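Local coordinates for phosphate-specific transport system accessory protein PhoU homolog (Streptococcus pneumoniae, PDB 2I0M) that probably takes part in regulating phosphate uptake, as a cytoplasmic, zinc-binding homodimer built mainly of helices, at residues 116-130 against 183-197. Sequence-based numbering, arbitrary orientation.
With ZN (zinc ion), chain B.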
loop_
_atom_site.group_PDB
_atom_site.type_symbol
_atom_site.label_atom_id
_atom_site.label_comp_id
_atom_site.label_asym_id
_atom_site.label_seq_id
_atom_site.Cartn_x
_atom_site.Cartn_y
_atom_site.Cartn_z
ATOM N N GLU A 116 -16.568 -19.094 -4.641
ATOM C CA GLU A 116 -15.520 -19.567 -5.543
ATOM C C GLU A 116 -15.466 -18.791 -6.869
ATOM O O GLU A 116 -14.429 -18.215 -7.211
ATOM C CB GLU A 116 -15.669 -21.076 -5.810
ATOM C CG GLU A 116 -14.346 -21.777 -6.166
ATOM C CD GLU A 116 -13.201 -21.408 -5.207
ATOM O OE1 GLU A 116 -13.202 -21.889 -4.049
ATOM O OE2 GLU A 116 -12.307 -20.630 -5.615
ATOM N N GLU A 117 -16.576 -18.792 -7.609
ATOM C CA GLU A 117 -16.661 -18.092 -8.892
ATOM C C GLU A 117 -16.584 -16.559 -8.805
ATOM O O GLU A 117 -15.967 -15.916 -9.663
ATOM C CB GLU A 117 -17.903 -18.541 -9.688
ATOM C CG GLU A 117 -17.890 -20.006 -10.126
ATOM C CD GLU A 117 -16.598 -20.422 -10.827
ATOM O OE1 GLU A 117 -16.082 -19.655 -11.689
ATOM O OE2 GLU A 117 -16.095 -21.531 -10.514
ATOM N N GLN A 118 -17.194 -15.983 -7.772
ATOM C CA GLN A 118 -17.008 -14.557 -7.452
ATOM C C GLN A 118 -15.529 -14.208 -7.244
ATOM O O GLN A 118 -15.035 -13.192 -7.741
ATOM C CB GLN A 118 -17.797 -14.171 -6.206
ATOM C CG GLN A 118 -19.244 -13.758 -6.455
ATOM C CD GLN A 118 -19.698 -12.661 -5.486
ATOM O OE1 GLN A 118 -19.141 -11.568 -5.471
ATOM N NE2 GLN A 118 -20.713 -12.957 -4.679
ATOM N N LEU A 119 -14.834 -15.074 -6.518
ATOM C CA LEU A 119 -13.404 -14.961 -6.283
ATOM C C LEU A 119 -12.576 -15.019 -7.576
ATOM O O LEU A 119 -11.599 -14.271 -7.733
ATOM C CB LEU A 119 -12.971 -16.067 -5.321
ATOM C CG LEU A 119 -11.759 -15.698 -4.470
ATOM C CD1 LEU A 119 -11.906 -16.251 -3.053
ATOM C CD2 LEU A 119 -10.479 -16.178 -5.144
ATOM N N HIS A 120 -12.969 -15.926 -8.478
ATOM C CA HIS A 120 -12.399 -16.050 -9.822
ATOM C C HIS A 120 -12.588 -14.738 -10.576
ATOM O O HIS A 120 -11.713 -14.313 -11.319
ATOM C CB HIS A 120 -13.082 -17.206 -10.613
ATOM C CG HIS A 120 -12.708 -18.588 -10.152
ATOM N ND1 HIS A 120 -13.076 -19.728 -10.841
ATOM C CD2 HIS A 120 -11.981 -19.013 -9.092
ATOM C CE1 HIS A 120 -12.612 -20.793 -10.212
ATOM N NE2 HIS A 120 -11.944 -20.386 -9.147
ATOM N N GLN A 121 -13.746 -14.108 -10.388
ATOM C CA GLN A 121 -14.068 -12.858 -11.069
ATOM C C GLN A 121 -13.245 -11.695 -10.542
ATOM O O GLN A 121 -12.713 -10.915 -11.326
ATOM C CB GLN A 121 -15.556 -12.542 -10.984
ATOM C CG GLN A 121 -16.446 -13.534 -11.731
ATOM C CD GLN A 121 -16.077 -13.672 -13.192
ATOM O OE1 GLN A 121 -15.793 -12.679 -13.866
ATOM N NE2 GLN A 121 -16.081 -14.906 -13.697
ATOM N N MET A 122 -13.136 -11.593 -9.216
ATOM C CA MET A 122 -12.285 -10.598 -8.580
ATOM C C MET A 122 -10.858 -10.793 -9.070
ATOM O O MET A 122 -10.140 -9.817 -9.338
ATOM C CB MET A 122 -12.362 -10.737 -7.052
ATOM C CG MET A 122 -11.519 -9.737 -6.240
ATOM S SD MET A 122 -11.715 -9.883 -4.442
ATOM C CE MET A 122 -11.291 -11.563 -4.188
ATOM N N GLY A 123 -10.459 -12.060 -9.201
ATOM C CA GLY A 123 -9.125 -12.405 -9.685
ATOM C C GLY A 123 -8.881 -12.002 -11.125
ATOM O O GLY A 123 -7.849 -11.407 -11.436
ATOM N N LYS A 124 -9.835 -12.327 -11.998
ATOM C CA LYS A 124 -9.798 -11.992 -13.429
ATOM C C LYS A 124 -9.721 -10.466 -13.664
ATOM O O LYS A 124 -8.997 -10.011 -14.552
ATOM C CB LYS A 124 -11.017 -12.610 -14.169
ATOM C CG LYS A 124 -10.999 -14.172 -14.348
ATOM C CD LYS A 124 -12.376 -14.816 -14.829
ATOM C CE LYS A 124 -12.369 -16.394 -14.735
ATOM N NZ LYS A 124 -13.721 -17.222 -14.611
ATOM N N LEU A 125 -10.457 -9.682 -12.875
ATOM C CA LEU A 125 -10.441 -8.215 -13.017
ATOM C C LEU A 125 -9.118 -7.618 -12.517
ATOM O O LEU A 125 -8.581 -6.682 -13.110
ATOM C CB LEU A 125 -11.661 -7.557 -12.345
ATOM C CG LEU A 125 -11.793 -6.011 -12.350
ATOM C CD1 LEU A 125 -11.961 -5.381 -13.748
ATOM C CD2 LEU A 125 -12.926 -5.550 -11.452
ATOM N N SER A 126 -8.574 -8.196 -11.450
ATOM C CA SER A 126 -7.243 -7.845 -10.961
ATOM C C SER A 126 -6.176 -8.055 -12.045
ATOM O O SER A 126 -5.391 -7.153 -12.346
ATOM C CB SER A 126 -6.912 -8.659 -9.703
ATOM O OG SER A 126 -7.721 -8.239 -8.611
ATOM N N LEU A 127 -6.152 -9.246 -12.624
ATOM C CA LEU A 127 -5.195 -9.567 -13.680
ATOM C C LEU A 127 -5.312 -8.624 -14.875
ATOM O O LEU A 127 -4.303 -8.130 -15.366
ATOM C CB LEU A 127 -5.375 -11.002 -14.149
ATOM C CG LEU A 127 -4.948 -12.115 -13.189
ATOM C CD1 LEU A 127 -5.062 -13.468 -13.921
ATOM C CD2 LEU A 127 -3.528 -11.900 -12.695
ATOM N N SER A 128 -6.530 -8.364 -15.338
ATOM C CA SER A 128 -6.675 -7.610 -16.568
ATOM C C SER A 128 -6.321 -6.145 -16.350
ATOM O O SER A 128 -5.807 -5.496 -17.249
ATOM C CB SER A 128 -8.057 -7.793 -17.198
ATOM O OG SER A 128 -9.019 -6.996 -16.557
ATOM N N MET A 129 -6.561 -5.652 -15.142
ATOM C CA MET A 129 -6.118 -4.320 -14.721
ATOM C C MET A 129 -4.605 -4.174 -14.883
ATOM O O MET A 129 -4.143 -3.163 -15.424
ATOM C CB MET A 129 -6.533 -4.033 -13.273
ATOM C CG MET A 129 -7.959 -3.455 -13.068
ATOM S SD MET A 129 -8.456 -3.404 -11.289
ATOM C CE MET A 129 -7.506 -1.998 -10.743
ATOM N N LEU A 130 -3.828 -5.170 -14.435
ATOM C CA LEU A 130 -2.374 -5.102 -14.581
ATOM C C LEU A 130 -1.941 -5.223 -16.040
ATOM O O LEU A 130 -1.045 -4.501 -16.480
ATOM C CB LEU A 130 -1.678 -6.176 -13.747
ATOM C CG LEU A 130 -0.149 -6.168 -13.762
ATOM C CD1 LEU A 130 0.399 -4.780 -13.322
ATOM C CD2 LEU A 130 0.408 -7.258 -12.860
ATOM N N TYR A 183 -9.465 -17.603 3.177
ATOM C CA TYR A 183 -10.156 -16.877 2.110
ATOM C C TYR A 183 -10.351 -15.384 2.405
ATOM O O TYR A 183 -10.484 -14.582 1.480
ATOM C CB TYR A 183 -11.489 -17.535 1.765
ATOM C CG TYR A 183 -11.338 -18.748 0.885
ATOM C CD1 TYR A 183 -11.213 -18.616 -0.493
ATOM C CD2 TYR A 183 -11.321 -20.036 1.429
ATOM C CE1 TYR A 183 -11.079 -19.730 -1.313
ATOM C CE2 TYR A 183 -11.179 -21.153 0.618
ATOM C CZ TYR A 183 -11.057 -20.992 -0.752
ATOM O OH TYR A 183 -10.913 -22.093 -1.567
ATOM N N LEU A 184 -10.366 -15.007 3.681
ATOM C CA LEU A 184 -10.347 -13.590 4.031
ATOM C C LEU A 184 -9.015 -12.964 3.621
ATOM O O LEU A 184 -9.007 -11.905 2.991
ATOM C CB LEU A 184 -10.649 -13.344 5.521
ATOM C CG LEU A 184 -12.103 -13.525 5.991
ATOM C CD1 LEU A 184 -12.240 -13.249 7.490
ATOM C CD2 LEU A 184 -13.099 -12.668 5.197
ATOM N N TYR A 185 -7.903 -13.629 3.954
ATOM C CA TYR A 185 -6.570 -13.147 3.567
ATOM C C TYR A 185 -6.459 -13.030 2.059
ATOM O O TYR A 185 -6.021 -11.999 1.559
ATOM C CB TYR A 185 -5.460 -14.063 4.074
ATOM C CG TYR A 185 -5.409 -14.239 5.575
ATOM C CD1 TYR A 185 -5.815 -13.215 6.442
ATOM C CD2 TYR A 185 -4.912 -15.415 6.133
ATOM C CE1 TYR A 185 -5.755 -13.379 7.812
ATOM C CE2 TYR A 185 -4.849 -15.586 7.506
ATOM C CZ TYR A 185 -5.265 -14.566 8.340
ATOM O OH TYR A 185 -5.207 -14.735 9.710
ATOM N N ILE A 186 -6.879 -14.080 1.346
ATOM C CA ILE A 186 -6.796 -14.124 -0.106
ATOM C C ILE A 186 -7.465 -12.912 -0.745
ATOM O O ILE A 186 -6.881 -12.261 -1.619
ATOM C CB ILE A 186 -7.391 -15.444 -0.682
ATOM C CG1 ILE A 186 -6.426 -16.602 -0.426
ATOM C CG2 ILE A 186 -7.689 -15.300 -2.179
ATOM C CD1 ILE A 186 -7.069 -17.966 -0.424
ATOM N N ILE A 187 -8.683 -12.606 -0.312
ATOM C CA ILE A 187 -9.408 -11.490 -0.914
ATOM C C ILE A 187 -8.794 -10.147 -0.516
ATOM O O ILE A 187 -8.843 -9.201 -1.291
ATOM C CB ILE A 187 -10.955 -11.548 -0.684
ATOM C CG1 ILE A 187 -11.324 -11.383 0.790
ATOM C CG2 ILE A 187 -11.509 -12.841 -1.258
ATOM C CD1 ILE A 187 -12.762 -10.940 1.017
ATOM N N GLY A 188 -8.180 -10.102 0.670
ATOM C CA GLY A 188 -7.413 -8.941 1.107
ATOM C C GLY A 188 -6.150 -8.737 0.278
ATOM O O GLY A 188 -5.743 -7.591 0.019
ATOM N N HIS A 189 -5.527 -9.840 -0.137
ATOM C CA HIS A 189 -4.334 -9.781 -0.983
ATOM C C HIS A 189 -4.646 -9.271 -2.383
ATOM O O HIS A 189 -3.845 -8.537 -2.963
ATOM C CB HIS A 189 -3.634 -11.135 -1.065
ATOM C CG HIS A 189 -2.854 -11.483 0.164
ATOM N ND1 HIS A 189 -1.908 -10.640 0.706
ATOM C CD2 HIS A 189 -2.864 -12.591 0.946
ATOM C CE1 HIS A 189 -1.384 -11.201 1.783
ATOM N NE2 HIS A 189 -1.948 -12.383 1.953
ATOM N N LEU A 190 -5.798 -9.668 -2.914
ATOM C CA LEU A 190 -6.259 -9.220 -4.219
ATOM C C LEU A 190 -6.669 -7.766 -4.170
ATOM O O LEU A 190 -6.386 -7.005 -5.096
ATOM C CB LEU A 190 -7.451 -10.062 -4.703
ATOM C CG LEU A 190 -7.162 -11.389 -5.399
ATOM C CD1 LEU A 190 -8.443 -12.161 -5.676
ATOM C CD2 LEU A 190 -6.395 -11.131 -6.692
ATOM N N GLU A 191 -7.349 -7.383 -3.090
ATOM C CA GLU A 191 -7.789 -6.015 -2.933
ATOM C C GLU A 191 -6.566 -5.071 -2.881
ATOM O O GLU A 191 -6.577 -4.041 -3.552
ATOM C CB GLU A 191 -8.713 -5.877 -1.710
ATOM C CG GLU A 191 -9.510 -4.565 -1.642
ATOM C CD GLU A 191 -8.660 -3.355 -1.233
ATOM O OE1 GLU A 191 -7.677 -3.536 -0.482
ATOM O OE2 GLU A 191 -8.981 -2.225 -1.665
ATOM N N ARG A 192 -5.529 -5.438 -2.113
ATOM C CA ARG A 192 -4.251 -4.694 -2.052
ATOM C C ARG A 192 -3.498 -4.645 -3.380
ATOM O O ARG A 192 -3.040 -3.578 -3.794
ATOM C CB ARG A 192 -3.305 -5.262 -0.984
ATOM C CG ARG A 192 -3.815 -5.219 0.418
ATOM C CD ARG A 192 -3.907 -3.805 0.925
ATOM N NE ARG A 192 -2.628 -3.339 1.468
ATOM C CZ ARG A 192 -1.720 -2.682 0.760
ATOM N NH1 ARG A 192 -1.949 -2.389 -0.520
ATOM N NH2 ARG A 192 -0.595 -2.298 1.335
ATOM N N PHE A 193 -3.352 -5.804 -4.020
ATOM C CA PHE A 193 -2.817 -5.923 -5.383
ATOM C C PHE A 193 -3.398 -4.861 -6.300
ATOM O O PHE A 193 -2.664 -4.124 -6.950
ATOM C CB PHE A 193 -3.144 -7.319 -5.930
ATOM C CG PHE A 193 -2.539 -7.633 -7.263
ATOM C CD1 PHE A 193 -1.234 -8.106 -7.359
ATOM C CD2 PHE A 193 -3.297 -7.533 -8.422
ATOM C CE1 PHE A 193 -0.681 -8.447 -8.609
ATOM C CE2 PHE A 193 -2.753 -7.861 -9.674
ATOM C CZ PHE A 193 -1.442 -8.319 -9.761
ATOM N N ALA A 194 -4.724 -4.776 -6.321
ATOM C CA ALA A 194 -5.439 -3.851 -7.194
ATOM C C ALA A 194 -5.273 -2.387 -6.780
ATOM O O ALA A 194 -5.211 -1.499 -7.623
ATOM C CB ALA A 194 -6.915 -4.235 -7.282
ATOM N N ASP A 195 -5.193 -2.141 -5.482
ATOM C CA ASP A 195 -4.893 -0.822 -4.970
ATOM C C ASP A 195 -3.533 -0.305 -5.463
ATOM O O ASP A 195 -3.432 0.848 -5.888
ATOM C CB ASP A 195 -4.923 -0.835 -3.441
ATOM C CG ASP A 195 -6.291 -0.528 -2.874
ATOM O OD1 ASP A 195 -7.150 0.013 -3.613
ATOM O OD2 ASP A 195 -6.510 -0.806 -1.660
ATOM N N TYR A 196 -2.489 -1.135 -5.392
ATOM C CA TYR A 196 -1.178 -0.733 -5.946
ATOM C C TYR A 196 -1.194 -0.404 -7.447
ATOM O O TYR A 196 -0.522 0.530 -7.881
ATOM C CB TYR A 196 -0.075 -1.754 -5.638
ATOM C CG TYR A 196 0.338 -1.764 -4.189
ATOM C CD1 TYR A 196 0.940 -0.644 -3.603
ATOM C CD2 TYR A 196 0.115 -2.887 -3.383
ATOM C CE1 TYR A 196 1.321 -0.635 -2.241
ATOM C CE2 TYR A 196 0.488 -2.883 -2.027
ATOM C CZ TYR A 196 1.094 -1.763 -1.482
ATOM O OH TYR A 196 1.461 -1.764 -0.156
ATOM N N ILE A 197 -1.947 -1.174 -8.230
ATOM C CA ILE A 197 -2.171 -0.863 -9.655
ATOM C C ILE A 197 -2.719 0.557 -9.820
ATOM O O ILE A 197 -2.258 1.308 -10.695
ATOM C CB ILE A 197 -3.133 -1.882 -10.324
ATOM C CG1 ILE A 197 -2.485 -3.277 -10.344
ATOM C CG2 ILE A 197 -3.509 -1.441 -11.733
ATOM C CD1 ILE A 197 -3.436 -4.408 -10.692
HETATM ZN ZN ZN B . -9.304 -1.280 -3.384
#
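Knobs-into-holes packing joins helices 117-136 and 177-209 within the second PhoU domain: L190 is the knob, seated among L119, M122, G123 and S126. The local axes run 22° from parallel and approach to 9.8 Å, and the CA atoms draw nearest at S126 and A194 (5.8 Å). M122 extends with CG anti to its backbone N (chi1 -179°), then bends at chi3, which brings CE between I187 CG2 and L190 CD1, 3.3 Å from the latter. The other methyl of L190, CD2, lies 3.7 Å from S126 OG. That hydroxyl is turned back on its own helix, donating to M122 O at 3.0 Å; S126 N reaches the same oxygen from the opposite face of the carbonyl plane. At one end L119 CD1 meets the edge of the Y183 ring, 3.6 Å from Y183 CD1. At the other, I197 CD1 lies 3.9 Å from L130 CB, and L130 CD2 touches F193 CZ at 3.8 Å. E191 and D195, on the same helix as the knob, bind zinc with D156 of helix 152-168. With no clear hydrogen bond crossing between the segments, the pairing rests mainly on apolar contact, while the hydroxyl proton of buried S126 is spent on M122 O of its own helix.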